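Local coordinates for FMN-dependent nitronate monooxygenase (Shewanella oneidensis, PDB 5LSM), which probably oxidises propionate 3-nitronate with molecular oxygen to 3-oxopropanoate, nitrate and nitrite, using bound FMN as its cofactor, at residues 279-284 with 320-325; 272-277 with 295-300; 120-125 with 145-150; 113-118 with 138-143. One frame throughout, in Å; residues are numbered along the deposited sequence.

Contact 1 (279-284 with 320-325); sequences IVNRFM and SPLWCG. With FMN (flavin mononucleotide), chain I.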
loop_
_atom_site.group_PDB
_atom_site.type_symbol
_atom_site.label_atom_id
_atom_site.label_comp_id
_atom_site.label_asym_id
_atom_site.label_seq_id
_atom_site.Cartn_x
_atom_site.Cartn_y
_atom_site.Cartn_z
ATOM N N ILE A 279 -13.667 6.064 3.172
ATOM C CA ILE A 279 -14.186 6.461 1.878
ATOM C C ILE A 279 -14.124 7.984 1.738
ATOM O O ILE A 279 -14.367 8.699 2.708
ATOM C CB ILE A 279 -15.626 5.969 1.678
ATOM C CG1 ILE A 279 -15.658 4.439 1.657
ATOM C CG2 ILE A 279 -16.181 6.497 0.361
ATOM C CD1 ILE A 279 -17.002 3.854 1.976
ATOM N N VAL A 280 -13.688 8.465 0.569
ATOM C CA VAL A 280 -13.396 9.893 0.374
ATOM C C VAL A 280 -14.708 10.639 0.241
ATOM O O VAL A 280 -15.562 10.241 -0.548
ATOM C CB VAL A 280 -12.516 10.152 -0.881
ATOM C CG1 VAL A 280 -12.556 11.620 -1.299
ATOM C CG2 VAL A 280 -11.075 9.718 -0.623
ATOM N N ASN A 281 -14.874 11.685 1.054
ATOM C CA ASN A 281 -16.069 12.518 1.016
ATOM C C ASN A 281 -15.745 14.016 0.844
ATOM O O ASN A 281 -14.578 14.389 0.652
ATOM C CB ASN A 281 -16.966 12.256 2.244
ATOM C CG ASN A 281 -16.240 12.411 3.587
ATOM O OD1 ASN A 281 -15.349 13.212 3.745
ATOM N ND2 ASN A 281 -16.705 11.690 4.576
ATOM N N ARG A 282 -16.783 14.854 0.806
ATOM C CA ARG A 282 -16.623 16.282 0.521
ATOM C C ARG A 282 -15.670 16.917 1.529
ATOM O O ARG A 282 -14.769 17.691 1.160
ATOM C CB ARG A 282 -17.989 16.992 0.574
ATOM C CG ARG A 282 -17.947 18.510 0.359
ATOM C CD ARG A 282 -19.294 19.139 0.705
ATOM N NE ARG A 282 -19.246 20.596 0.812
ATOM C CZ ARG A 282 -20.193 21.338 1.396
ATOM N NH1 ARG A 282 -21.269 20.764 1.921
ATOM N NH2 ARG A 282 -20.047 22.661 1.494
ATOM N N PHE A 283 -15.891 16.605 2.803
ATOM C CA PHE A 283 -15.103 17.191 3.879
ATOM C C PHE A 283 -13.609 16.886 3.640
ATOM O O PHE A 283 -12.780 17.795 3.632
ATOM C CB PHE A 283 -15.606 16.670 5.240
ATOM C CG PHE A 283 -14.949 17.311 6.436
ATOM C CD1 PHE A 283 -14.713 18.681 6.482
ATOM C CD2 PHE A 283 -14.599 16.545 7.530
ATOM C CE1 PHE A 283 -14.110 19.262 7.582
ATOM C CE2 PHE A 283 -13.974 17.113 8.619
ATOM C CZ PHE A 283 -13.728 18.472 8.645
ATOM N N MET A 284 -13.297 15.644 3.274
ATOM C CA MET A 284 -11.909 15.273 3.022
ATOM C C MET A 284 -11.374 15.950 1.764
ATOM O O MET A 284 -10.236 16.434 1.757
ATOM C CB MET A 284 -11.754 13.766 2.896
ATOM C CG MET A 284 -12.114 12.970 4.143
ATOM S SD MET A 284 -12.312 11.229 3.716
ATOM C CE MET A 284 -13.668 10.758 4.793
ATOM N N SER A 320 -19.031 12.334 7.410
ATOM C CA SER A 320 -18.978 11.092 8.176
ATOM C C SER A 320 -17.585 10.439 8.086
ATOM O O SER A 320 -16.961 10.454 7.030
ATOM C CB SER A 320 -20.041 10.121 7.677
ATOM O OG SER A 320 -21.348 10.616 7.908
ATOM N N PRO A 321 -17.103 9.863 9.199
ATOM C CA PRO A 321 -15.964 8.956 9.152
ATOM C C PRO A 321 -16.366 7.578 8.605
ATOM O O PRO A 321 -16.908 6.743 9.327
ATOM C CB PRO A 321 -15.540 8.866 10.617
ATOM C CG PRO A 321 -16.815 9.013 11.365
ATOM C CD PRO A 321 -17.611 10.027 10.572
ATOM N N LEU A 322 -16.117 7.362 7.321
ATOM C CA LEU A 322 -16.592 6.184 6.640
ATOM C C LEU A 322 -15.441 5.192 6.560
ATOM O O LEU A 322 -14.869 4.967 5.507
ATOM C CB LEU A 322 -17.061 6.569 5.241
ATOM C CG LEU A 322 -18.241 7.531 5.118
ATOM C CD1 LEU A 322 -18.344 8.023 3.685
ATOM C CD2 LEU A 322 -19.524 6.821 5.520
ATOM N N TRP A 323 -15.051 4.659 7.699
ATOM C CA TRP A 323 -13.886 3.819 7.766
ATOM C C TRP A 323 -14.056 2.572 6.876
ATOM O O TRP A 323 -15.110 1.952 6.881
ATOM C CB TRP A 323 -13.651 3.398 9.209
ATOM C CG TRP A 323 -13.180 4.481 10.172
ATOM C CD1 TRP A 323 -13.095 4.346 11.510
ATOM C CD2 TRP A 323 -12.716 5.822 9.879
ATOM N NE1 TRP A 323 -12.599 5.494 12.088
ATOM C CE2 TRP A 323 -12.400 6.431 11.117
ATOM C CE3 TRP A 323 -12.601 6.584 8.714
ATOM C CZ2 TRP A 323 -11.928 7.743 11.219
ATOM C CZ3 TRP A 323 -12.119 7.893 8.813
ATOM C CH2 TRP A 323 -11.775 8.450 10.057
ATOM N N CYS A 324 -13.020 2.246 6.093
ATOM C CA CYS A 324 -13.102 1.261 4.998
ATOM C C CYS A 324 -11.702 1.092 4.404
ATOM O O CYS A 324 -10.963 2.052 4.279
ATOM C CB CYS A 324 -14.085 1.702 3.896
ATOM S SG CYS A 324 -14.228 0.571 2.465
ATOM N N GLY A 325 -11.315 -0.149 4.141
ATOM C CA GLY A 325 -10.013 -0.443 3.568
ATOM C C GLY A 325 -10.043 -0.305 2.066
ATOM O O GLY A 325 -11.032 0.106 1.503
HETATM N N1 FMN I . -8.503 -1.296 15.260
HETATM C C2 FMN I . -8.440 -1.181 16.618
HETATM O O2 FMN I . -7.406 -1.568 17.220
HETATM N N3 FMN I . -9.442 -0.642 17.343
HETATM C C4 FMN I . -10.569 -0.196 16.767
HETATM O O4 FMN I . -11.488 0.311 17.434
HETATM C C4A FMN I . -10.694 -0.283 15.300
HETATM N N5 FMN I . -11.808 0.122 14.686
HETATM C C5A FMN I . -11.967 -0.016 13.359
HETATM C C6 FMN I . -13.171 0.407 12.802
HETATM C C7 FMN I . -13.402 0.280 11.447
HETATM C C7M FMN I . -14.711 0.781 10.894
HETATM C C8 FMN I . -12.343 -0.310 10.578
HETATM C C8M FMN I . -12.591 -0.436 9.091
HETATM C C9 FMN I . -11.126 -0.733 11.133
HETATM C C9A FMN I . -10.888 -0.607 12.512
HETATM N N10 FMN I . -9.693 -1.057 13.156
HETATM C C10 FMN I . -9.578 -0.883 14.552
HETATM C "C1'" FMN I . -8.554 -1.625 12.412
HETATM C "C2'" FMN I . -8.691 -3.128 12.236
HETATM O "O2'" FMN I . -8.281 -3.780 13.452
HETATM C "C3'" FMN I . -7.836 -3.628 11.063
HETATM O "O3'" FMN I . -6.523 -3.063 11.149
HETATM C "C4'" FMN I . -8.389 -3.263 9.684
HETATM O "O4'" FMN I . -9.820 -3.289 9.621
HETATM C "C5'" FMN I . -7.796 -4.226 8.668
HETATM O "O5'" FMN I . -8.112 -3.838 7.333
HETATM P P FMN I . -9.488 -4.217 6.591
HETATM O O1P FMN I . -9.923 -5.575 7.097
HETATM O O2P FMN I . -9.089 -4.207 5.138
HETATM O O3P FMN I . -10.380 -3.103 7.009
#

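Contact 2 (272-277 with 295-300); sequences SGRPAR and PDFPLA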
loop_
_atom_site.group_PDB
_atom_site.type_symbol
_atom_site.label_atom_id
_atom_site.label_comp_id
_atom_site.label_asym_id
_atom_site.label_seq_id
_atom_site.Cartn_x
_atom_site.Cartn_y
_atom_site.Cartn_z
ATOM N N SER A 272 -10.660 12.900 13.677
ATOM C CA SER A 272 -10.190 12.413 14.974
ATOM C C SER A 272 -8.911 13.114 15.489
ATOM O O SER A 272 -8.704 13.207 16.700
ATOM C CB SER A 272 -9.958 10.913 14.882
ATOM O OG SER A 272 -8.810 10.655 14.095
ATOM N N GLY A 273 -8.075 13.614 14.577
ATOM C CA GLY A 273 -6.724 14.082 14.924
ATOM C C GLY A 273 -5.600 13.146 14.494
ATOM O O GLY A 273 -4.416 13.473 14.634
ATOM N N ARG A 274 -5.966 11.951 14.034
ATOM C CA ARG A 274 -4.984 10.925 13.702
ATOM C C ARG A 274 -5.320 10.295 12.362
ATOM O O ARG A 274 -6.501 10.109 12.028
ATOM C CB ARG A 274 -4.930 9.856 14.815
ATOM C CG ARG A 274 -3.751 10.037 15.767
ATOM C CD ARG A 274 -3.631 8.914 16.788
ATOM N NE ARG A 274 -2.787 7.861 16.263
ATOM C CZ ARG A 274 -1.589 7.529 16.717
ATOM N NH1 ARG A 274 -1.096 8.056 17.821
ATOM N NH2 ARG A 274 -0.920 6.582 16.097
ATOM N N PRO A 275 -4.291 9.989 11.564
ATOM C CA PRO A 275 -4.520 9.363 10.247
ATOM C C PRO A 275 -5.420 8.120 10.323
ATOM O O PRO A 275 -5.104 7.177 11.043
ATOM C CB PRO A 275 -3.127 8.962 9.796
ATOM C CG PRO A 275 -2.210 9.834 10.553
ATOM C CD PRO A 275 -2.866 10.117 11.875
ATOM N N ALA A 276 -6.531 8.143 9.595
ATOM C CA ALA A 276 -7.399 6.983 9.472
ATOM C C ALA A 276 -7.924 6.872 8.038
ATOM O O ALA A 276 -8.146 7.901 7.378
ATOM C CB ALA A 276 -8.560 7.102 10.448
ATOM N N ARG A 277 -8.142 5.637 7.567
ATOM C CA ARG A 277 -8.572 5.415 6.181
ATOM C C ARG A 277 -10.086 5.315 6.099
ATOM O O ARG A 277 -10.711 4.471 6.766
ATOM C CB ARG A 277 -7.936 4.150 5.583
ATOM C CG ARG A 277 -8.317 3.897 4.121
ATOM C CD ARG A 277 -7.653 2.637 3.526
ATOM N NE ARG A 277 -6.205 2.812 3.389
ATOM C CZ ARG A 277 -5.603 3.580 2.475
ATOM N NH1 ARG A 277 -6.300 4.188 1.529
ATOM N NH2 ARG A 277 -4.295 3.736 2.508
ATOM N N PRO A 295 -6.559 19.547 15.577
ATOM C CA PRO A 295 -5.989 19.259 16.883
ATOM C C PRO A 295 -5.590 17.795 17.087
ATOM O O PRO A 295 -6.120 16.886 16.430
ATOM C CB PRO A 295 -7.104 19.656 17.864
ATOM C CG PRO A 295 -8.332 19.825 17.044
ATOM C CD PRO A 295 -7.882 20.191 15.678
ATOM N N ASP A 296 -4.721 17.577 18.066
ATOM C CA ASP A 296 -4.249 16.247 18.385
ATOM C C ASP A 296 -5.392 15.311 18.775
ATOM O O ASP A 296 -6.418 15.739 19.285
ATOM C CB ASP A 296 -3.214 16.306 19.500
ATOM C CG ASP A 296 -1.924 16.961 19.061
ATOM O OD1 ASP A 296 -1.670 17.011 17.838
ATOM O OD2 ASP A 296 -1.166 17.420 19.946
ATOM N N PHE A 297 -5.216 14.045 18.414
ATOM C CA PHE A 297 -6.102 12.951 18.775
ATOM C C PHE A 297 -6.266 12.817 20.301
ATOM O O PHE A 297 -5.273 12.798 21.023
ATOM C CB PHE A 297 -5.500 11.664 18.189
ATOM C CG PHE A 297 -6.289 10.442 18.469
ATOM C CD1 PHE A 297 -7.398 10.132 17.697
ATOM C CD2 PHE A 297 -5.945 9.611 19.527
ATOM C CE1 PHE A 297 -8.166 9.016 17.976
ATOM C CE2 PHE A 297 -6.686 8.470 19.798
ATOM C CZ PHE A 297 -7.798 8.172 19.017
ATOM N N PRO A 298 -7.518 12.673 20.794
ATOM C CA PRO A 298 -8.778 12.561 20.057
ATOM C C PRO A 298 -9.643 13.833 20.021
ATOM O O PRO A 298 -10.871 13.740 19.906
ATOM C CB PRO A 298 -9.520 11.472 20.835
ATOM C CG PRO A 298 -9.110 11.720 22.238
ATOM C CD PRO A 298 -7.675 12.175 22.174
ATOM N N LEU A 299 -9.021 15.003 20.027
ATOM C CA LEU A 299 -9.774 16.225 20.281
ATOM C C LEU A 299 -10.685 16.620 19.114
ATOM O O LEU A 299 -11.795 17.083 19.335
ATOM C CB LEU A 299 -8.834 17.360 20.676
ATOM C CG LEU A 299 -8.057 17.030 21.951
ATOM C CD1 LEU A 299 -6.983 18.052 22.251
ATOM C CD2 LEU A 299 -8.993 16.843 23.145
ATOM N N ALA A 300 -10.291 16.275 17.897
ATOM C CA ALA A 300 -10.921 16.831 16.697
ATOM C C ALA A 300 -12.354 16.354 16.465
ATOM O O ALA A 300 -13.123 17.035 15.790
ATOM C CB ALA A 300 -10.071 16.535 15.473
HETATM O O HOH W 1 -2.551 13.153 17.361
#

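Contact 3 (120-125 with 145-150); sequences VLAKFK and KSWGSK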
loop_
_atom_site.group_PDB
_atom_site.type_symbol
_atom_site.label_atom_id
_atom_site.label_comp_id
_atom_site.label_asym_id
_atom_site.label_seq_id
_atom_site.Cartn_x
_atom_site.Cartn_y
_atom_site.Cartn_z
ATOM N N VAL A 120 -12.510 -3.577 35.729
ATOM C CA VAL A 120 -13.608 -4.271 35.037
ATOM C C VAL A 120 -13.157 -5.540 34.288
ATOM O O VAL A 120 -13.785 -6.583 34.401
ATOM C CB VAL A 120 -14.312 -3.341 34.029
ATOM C CG1 VAL A 120 -15.418 -4.081 33.297
ATOM C CG2 VAL A 120 -14.873 -2.115 34.741
ATOM N N LEU A 121 -12.080 -5.447 33.521
ATOM C CA LEU A 121 -11.574 -6.600 32.782
ATOM C C LEU A 121 -11.231 -7.757 33.715
ATOM O O LEU A 121 -11.359 -8.931 33.350
ATOM C CB LEU A 121 -10.325 -6.223 31.978
ATOM C CG LEU A 121 -10.493 -5.662 30.565
ATOM C CD1 LEU A 121 -9.172 -5.766 29.802
ATOM C CD2 LEU A 121 -11.607 -6.376 29.807
ATOM N N ALA A 122 -10.749 -7.431 34.902
ATOM C CA ALA A 122 -10.223 -8.450 35.800
ATOM C C ALA A 122 -11.303 -9.463 36.163
ATOM O O ALA A 122 -11.001 -10.620 36.388
ATOM C CB ALA A 122 -9.662 -7.804 37.051
ATOM N N LYS A 123 -12.560 -9.015 36.226
ATOM C CA LYS A 123 -13.698 -9.906 36.509
ATOM C C LYS A 123 -13.915 -10.946 35.401
ATOM O O LYS A 123 -14.259 -12.089 35.682
ATOM C CB LYS A 123 -14.983 -9.089 36.721
ATOM N N PHE A 124 -13.672 -10.561 34.149
ATOM C CA PHE A 124 -13.981 -11.423 33.003
ATOM C C PHE A 124 -12.790 -12.228 32.491
ATOM O O PHE A 124 -12.973 -13.331 31.988
ATOM C CB PHE A 124 -14.599 -10.598 31.866
ATOM C CG PHE A 124 -15.917 -9.987 32.225
ATOM C CD1 PHE A 124 -17.073 -10.756 32.229
ATOM C CD2 PHE A 124 -15.985 -8.686 32.690
ATOM C CE1 PHE A 124 -18.279 -10.222 32.643
ATOM C CE2 PHE A 124 -17.197 -8.132 33.065
ATOM C CZ PHE A 124 -18.343 -8.903 33.051
ATOM N N LYS A 125 -11.583 -11.673 32.595
ATOM C CA LYS A 125 -10.338 -12.374 32.195
ATOM C C LYS A 125 -10.319 -12.843 30.741
ATOM O O LYS A 125 -10.347 -14.039 30.473
ATOM C CB LYS A 125 -10.049 -13.548 33.122
ATOM C CG LYS A 125 -9.614 -13.113 34.513
ATOM C CD LYS A 125 -8.840 -14.210 35.216
ATOM C CE LYS A 125 -9.654 -15.491 35.313
ATOM N NZ LYS A 125 -9.159 -16.342 36.428
ATOM N N LYS A 145 -1.315 -9.967 31.949
ATOM C CA LYS A 145 -0.734 -11.292 31.699
ATOM C C LYS A 145 -1.115 -12.254 32.819
ATOM O O LYS A 145 -1.173 -13.452 32.613
ATOM C CB LYS A 145 0.791 -11.215 31.614
ATOM C CG LYS A 145 1.329 -10.399 30.450
ATOM C CD LYS A 145 1.766 -11.280 29.292
ATOM C CE LYS A 145 2.393 -10.459 28.170
ATOM N NZ LYS A 145 3.867 -10.357 28.326
ATOM N N SER A 146 -1.331 -11.711 34.014
ATOM C CA SER A 146 -1.600 -12.509 35.190
ATOM C C SER A 146 -3.055 -12.963 35.268
ATOM O O SER A 146 -3.425 -13.692 36.183
ATOM C CB SER A 146 -1.236 -11.724 36.447
ATOM O OG SER A 146 -2.269 -10.835 36.784
ATOM N N TRP A 147 -3.873 -12.533 34.310
ATOM C CA TRP A 147 -5.189 -13.141 34.067
ATOM C C TRP A 147 -5.112 -14.381 33.181
ATOM O O TRP A 147 -6.107 -15.054 32.985
ATOM C CB TRP A 147 -6.122 -12.150 33.386
ATOM C CG TRP A 147 -6.231 -10.850 34.057
ATOM C CD1 TRP A 147 -6.123 -10.606 35.385
ATOM C CD2 TRP A 147 -6.536 -9.596 33.438
ATOM N NE1 TRP A 147 -6.348 -9.281 35.641
ATOM C CE2 TRP A 147 -6.608 -8.637 34.463
ATOM C CE3 TRP A 147 -6.761 -9.194 32.114
ATOM C CZ2 TRP A 147 -6.874 -7.295 34.212
ATOM C CZ3 TRP A 147 -7.045 -7.874 31.863
ATOM C CH2 TRP A 147 -7.082 -6.929 32.905
ATOM N N GLY A 148 -3.952 -14.657 32.610
ATOM C CA GLY A 148 -3.845 -15.665 31.557
ATOM C C GLY A 148 -3.977 -15.099 30.148
ATOM O O GLY A 148 -3.756 -15.816 29.169
ATOM N N SER A 149 -4.330 -13.812 30.048
ATOM C CA SER A 149 -4.629 -13.170 28.770
ATOM C C SER A 149 -3.387 -13.103 27.910
ATOM O O SER A 149 -2.302 -12.835 28.405
ATOM C CB SER A 149 -5.137 -11.762 28.994
ATOM O OG SER A 149 -6.233 -11.757 29.879
ATOM N N LYS A 150 -3.533 -13.431 26.635
ATOM C CA LYS A 150 -2.494 -13.133 25.665
ATOM C C LYS A 150 -2.643 -11.694 25.268
ATOM O O LYS A 150 -3.760 -11.189 25.144
ATOM C CB LYS A 150 -2.630 -14.013 24.418
ATOM C CG LYS A 150 -2.662 -15.494 24.705
ATOM C CD LYS A 150 -1.375 -15.964 25.358
ATOM C CE LYS A 150 -1.495 -17.414 25.816
ATOM N NZ LYS A 150 -2.587 -17.551 26.830
#

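Contact 4 (113-118 with 138-143); sequences YSKAQA and EELLLE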
loop_
_atom_site.group_PDB
_atom_site.type_symbol
_atom_site.label_atom_id
_atom_site.label_comp_id
_atom_site.label_asym_id
_atom_site.label_seq_id
_atom_site.Cartn_x
_atom_site.Cartn_y
_atom_site.Cartn_z
ATOM N N TYR A 113 -6.448 3.278 27.887
ATOM C CA TYR A 113 -6.528 2.177 28.848
ATOM C C TYR A 113 -5.846 2.558 30.169
ATOM O O TYR A 113 -4.723 3.055 30.174
ATOM C CB TYR A 113 -5.910 0.913 28.246
ATOM C CG TYR A 113 -5.909 -0.273 29.164
ATOM C CD1 TYR A 113 -7.064 -1.003 29.394
ATOM C CD2 TYR A 113 -4.726 -0.711 29.750
ATOM C CE1 TYR A 113 -7.059 -2.091 30.247
ATOM C CE2 TYR A 113 -4.712 -1.778 30.613
ATOM C CZ TYR A 113 -5.871 -2.470 30.854
ATOM O OH TYR A 113 -5.827 -3.518 31.736
ATOM N N SER A 114 -6.582 2.392 31.267
ATOM C CA SER A 114 -6.119 2.774 32.609
ATOM C C SER A 114 -6.437 1.681 33.642
ATOM O O SER A 114 -7.079 0.679 33.325
ATOM C CB SER A 114 -6.791 4.077 33.032
ATOM O OG SER A 114 -8.193 3.901 33.116
ATOM N N LYS A 115 -6.001 1.900 34.880
ATOM C CA LYS A 115 -6.419 1.079 36.013
ATOM C C LYS A 115 -7.940 0.915 36.072
ATOM O O LYS A 115 -8.444 -0.144 36.444
ATOM C CB LYS A 115 -5.904 1.685 37.325
ATOM C CG LYS A 115 -5.786 0.692 38.478
ATOM C CD LYS A 115 -4.536 -0.172 38.347
ATOM C CE LYS A 115 -4.325 -1.075 39.559
ATOM N NZ LYS A 115 -5.480 -1.980 39.808
ATOM N N ALA A 116 -8.668 1.951 35.678
ATOM C CA ALA A 116 -10.139 1.920 35.698
ATOM C C ALA A 116 -10.730 0.826 34.812
ATOM O O ALA A 116 -11.672 0.143 35.209
ATOM C CB ALA A 116 -10.693 3.272 35.283
ATOM N N GLN A 117 -10.203 0.678 33.599
ATOM C CA GLN A 117 -10.681 -0.383 32.705
ATOM C C GLN A 117 -10.171 -1.747 33.159
ATOM O O GLN A 117 -10.899 -2.732 33.116
ATOM C CB GLN A 117 -10.271 -0.116 31.254
ATOM C CG GLN A 117 -11.176 0.870 30.546
ATOM C CD GLN A 117 -10.681 2.294 30.613
ATOM O OE1 GLN A 117 -9.609 2.577 31.150
ATOM N NE2 GLN A 117 -11.458 3.202 30.052
ATOM N N ALA A 118 -8.922 -1.789 33.605
ATOM C CA ALA A 118 -8.359 -2.985 34.236
ATOM C C ALA A 118 -9.292 -3.622 35.281
ATOM O O ALA A 118 -9.443 -4.844 35.322
ATOM C CB ALA A 118 -7.023 -2.655 34.873
ATOM N N GLU A 138 4.314 -1.026 31.865
ATOM C CA GLU A 138 4.654 -2.407 32.187
ATOM C C GLU A 138 3.743 -3.016 33.259
ATOM O O GLU A 138 3.350 -4.197 33.147
ATOM C CB GLU A 138 6.130 -2.564 32.577
ATOM C CG GLU A 138 6.697 -3.926 32.181
ATOM C CD GLU A 138 7.790 -4.410 33.111
ATOM O OE1 GLU A 138 8.777 -3.670 33.304
ATOM O OE2 GLU A 138 7.675 -5.544 33.626
ATOM N N GLU A 139 3.348 -2.195 34.234
ATOM C CA GLU A 139 2.533 -2.663 35.365
ATOM C C GLU A 139 1.154 -3.107 34.896
ATOM O O GLU A 139 0.692 -4.201 35.238
ATOM C CB GLU A 139 2.382 -1.565 36.421
ATOM C CG GLU A 139 3.687 -1.218 37.118
ATOM C CD GLU A 139 3.698 0.191 37.682
ATOM O OE1 GLU A 139 3.525 1.152 36.896
ATOM O OE2 GLU A 139 3.891 0.334 38.910
ATOM N N LEU A 140 0.501 -2.244 34.117
ATOM C CA LEU A 140 -0.743 -2.585 33.430
ATOM C C LEU A 140 -0.619 -3.866 32.603
ATOM O O LEU A 140 -1.482 -4.730 32.658
ATOM C CB LEU A 140 -1.186 -1.428 32.542
ATOM C CG LEU A 140 -1.609 -0.147 33.288
ATOM C CD1 LEU A 140 -2.051 0.936 32.317
ATOM C CD2 LEU A 140 -2.714 -0.421 34.298
ATOM N N LEU A 141 0.494 -4.008 31.902
ATOM C CA LEU A 141 0.769 -5.191 31.105
ATOM C C LEU A 141 0.926 -6.441 31.958
ATOM O O LEU A 141 0.472 -7.514 31.571
ATOM C CB LEU A 141 2.061 -4.978 30.323
ATOM C CG LEU A 141 2.021 -5.225 28.827
ATOM C CD1 LEU A 141 0.800 -4.547 28.226
ATOM C CD2 LEU A 141 3.309 -4.703 28.186
ATOM N N LEU A 142 1.669 -6.331 33.059
ATOM C CA LEU A 142 1.847 -7.472 33.967
ATOM C C LEU A 142 0.520 -7.874 34.602
ATOM O O LEU A 142 0.194 -9.067 34.702
ATOM C CB LEU A 142 2.873 -7.165 35.059
ATOM C CG LEU A 142 4.338 -7.051 34.616
ATOM C CD1 LEU A 142 5.213 -6.702 35.818
ATOM C CD2 LEU A 142 4.817 -8.331 33.941
ATOM N N GLU A 143 -0.287 -6.888 34.959
ATOM C CA GLU A 143 -1.612 -7.197 35.485
ATOM C C GLU A 143 -2.407 -8.055 34.509
ATOM O O GLU A 143 -2.981 -9.057 34.900
ATOM C CB GLU A 143 -2.394 -5.930 35.822
ATOM C CG GLU A 143 -3.686 -6.217 36.575
ATOM C CD GLU A 143 -4.608 -5.022 36.671
ATOM O OE1 GLU A 143 -4.284 -3.938 36.118
ATOM O OE2 GLU A 143 -5.651 -5.165 37.342
#

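Contact 1 (279-284 with 320-325)
Two flat groups lie at different ends of this contact: the carboxamide of Asn281, which meets the backbone of Ser320, and the indole of Trp323, which meets the flavin. One face of the indole carries CB of Pro321, offset toward the rim, while methyl C7M of FMN lies in plane at the edge. Trp323, a residue of the FMN pocket, touches the cofactor with its CB as well, 3.3 Å from FMN C7M. At the amide, Asn281 ND2 lies 2.8 Å from Ser320 O, but an N-H...O angle of 118° makes this hydrogen bond weak. OD1 of Asn281 accepts from Met284 N at 3.2 Å, almost in line with its own C=O, which identifies Asn281 as the N-cap. Its CG stands between the backbone N and the carbonyl carbon (chi1 54°), folding OD1 back to the helix start. Midway, Ile279 N donates to Leu322 O at 2.8 Å. The same two residues pack CB to CB at 3.9 Å, and CG1 of Ile279 reaches CB of Cys324. Strand 276-279 thus hands over to helix 282-287 against the 320-325 loop. Helix 251-258 packs on Ile279, Leu322 and Cys324, helix 301-313 on Ser320 and Pro321, and strand 265-268 touches Met284 and Trp323.

Contact 2 (272-277 with 295-300)
Ser272 O points at the 295-300 turn and receives two CA-H...O contacts, from Phe297 CA at 3.3 Å and from Pro298 CA at 3.4 Å. Gly273, with positive phi (105°), brings its CA within 3.2 Å of Pro295 O; a CB there would clash with Phe297 N. Leu299 N bonds to Asp296 O around the cis peptide before Pro298, and a water accepts from Phe297 N while donating weakly to Gly273 O. Ser272 OG accepts from Arg274 N at 3.1 Å, closing an ST turn that leads into strand 276-279 of the antiparallel sheet; this hydroxyl also bonds His182. Phe297 holds CG anti to its backbone N (chi1 180°), bringing its ring to Arg274, whose CG lies 3.4 Å from Phe297 CB and whose CD is 3.5 Å from Phe297 CG. An alanine in place of Phe297 would probably leave the Arg274 methylenes and Ser272 CB, at the ring's edge, without this packing partner. Pro298 CB sits over the centre of one Phe297 ring face, and Arg274 NH2 bonds to His185 O.

Contact 3 (120-125 with 145-150)
Trp147 turns its CG anti to its carbonyl carbon (chi1 -52°), sending the indole across to helix 115-124, while Lys125, its CG anti to its carbonyl carbon (chi1 -71°), lays CG and CD obliquely past the root of that indole. The six-membered ring takes the closest approach: Leu121 CB is 3.4 Å from Trp147 CH2, and Leu121 CD1 lies 3.6 Å from Trp147 CZ3, the two side chains crossing at about a right angle. Backbone atoms join in, with Leu121 C over one face toward the rim and Ala122 CA 3.9 Å from Trp147 CE2. Nearer the main chain, Lys125 CG packs 3.8 Å from Trp147 CB. Both segments turn at helix ends: Lys125 leaves helical geometry with positive phi, and Gly148 forms a Schellman motif, its N bonding to Lys145 O. The contact joins the end of helix 115-124 to the turn between helix 138-145 and strand 150-155. At the indole's edge, in plane, lies Ser149 OG, which is hydrogen-bonded to Pro126 O. Carbon atoms make nearly all the approaches, which suggests that between these two segments shape and apolar packing count for more than directed polar bonds; Lys125 contributes with its aliphatic part.

Contact 4 (113-118 with 138-143)
A capping box formed by Ser114 and Gln117 starts helix 115-124, and Leu140 of helix 138-145 packs against this start. Gln117 OE1 is gripped twice, by Ser114 OG at 2.8 Å and by Ser114 N at 3.0 Å, the two donors approaching from opposite faces of the amide plane. Ser114 OG accepts a weak bond from Ala116 N. Across the contact, CB of Leu140 lies 4.0 Å from CE2 of Tyr113, close to the ring plane and at its edge. The two methyls of Leu140 diverge, CD1 meeting Tyr113 O and CD2 coming to 4.1 Å from Lys115 N. One turn on, Glu143 sets CG opposite its backbone N (chi1 -171°) and stays extended, which carries OE1 to 3.3 Å from Ala118 CB. Its OE2 is 4.0 Å from Lys115 NZ, opposite charges too far apart for a salt bridge. An alanine at Glu143 would probably leave the Ala118 methyl less covered and deprive Lys115 of a nearby negative charge. The two helices precede and follow strand 128-132 of the parallel sheet, as in the family's TIM-barrel clan. Tyr113, just before helix 115-124, meets Phe70 of strand 66-71 and Phe131 of strand 128-132; helix 48-59 touches Gln117.

The contacts form two pairs. Contacts 1 and 2, with centres 14 Å apart, are joined through strand 276-279: Trp323 CH2 packs 3.5 Å from Ala276 CB, and Cys324 N probably bonds to Arg277 O. Contacts 3 and 4 share helix 115-124, with centres 10 Å apart, and meet where Trp147 CZ2 lies 3.7 Å from Ala118 O. The pairs do not touch: contacts 1 and 3 lie on opposite sides of the chain's centre, centres about 35 Å apart, but contacts 2 and 4 approach to about 10 Å between nearest atoms. Contact 1 touches FMN. Side chains of the others stand back from it, by about 9 Å for Phe297, 11 Å for Tyr113 and 13 Å for Leu121.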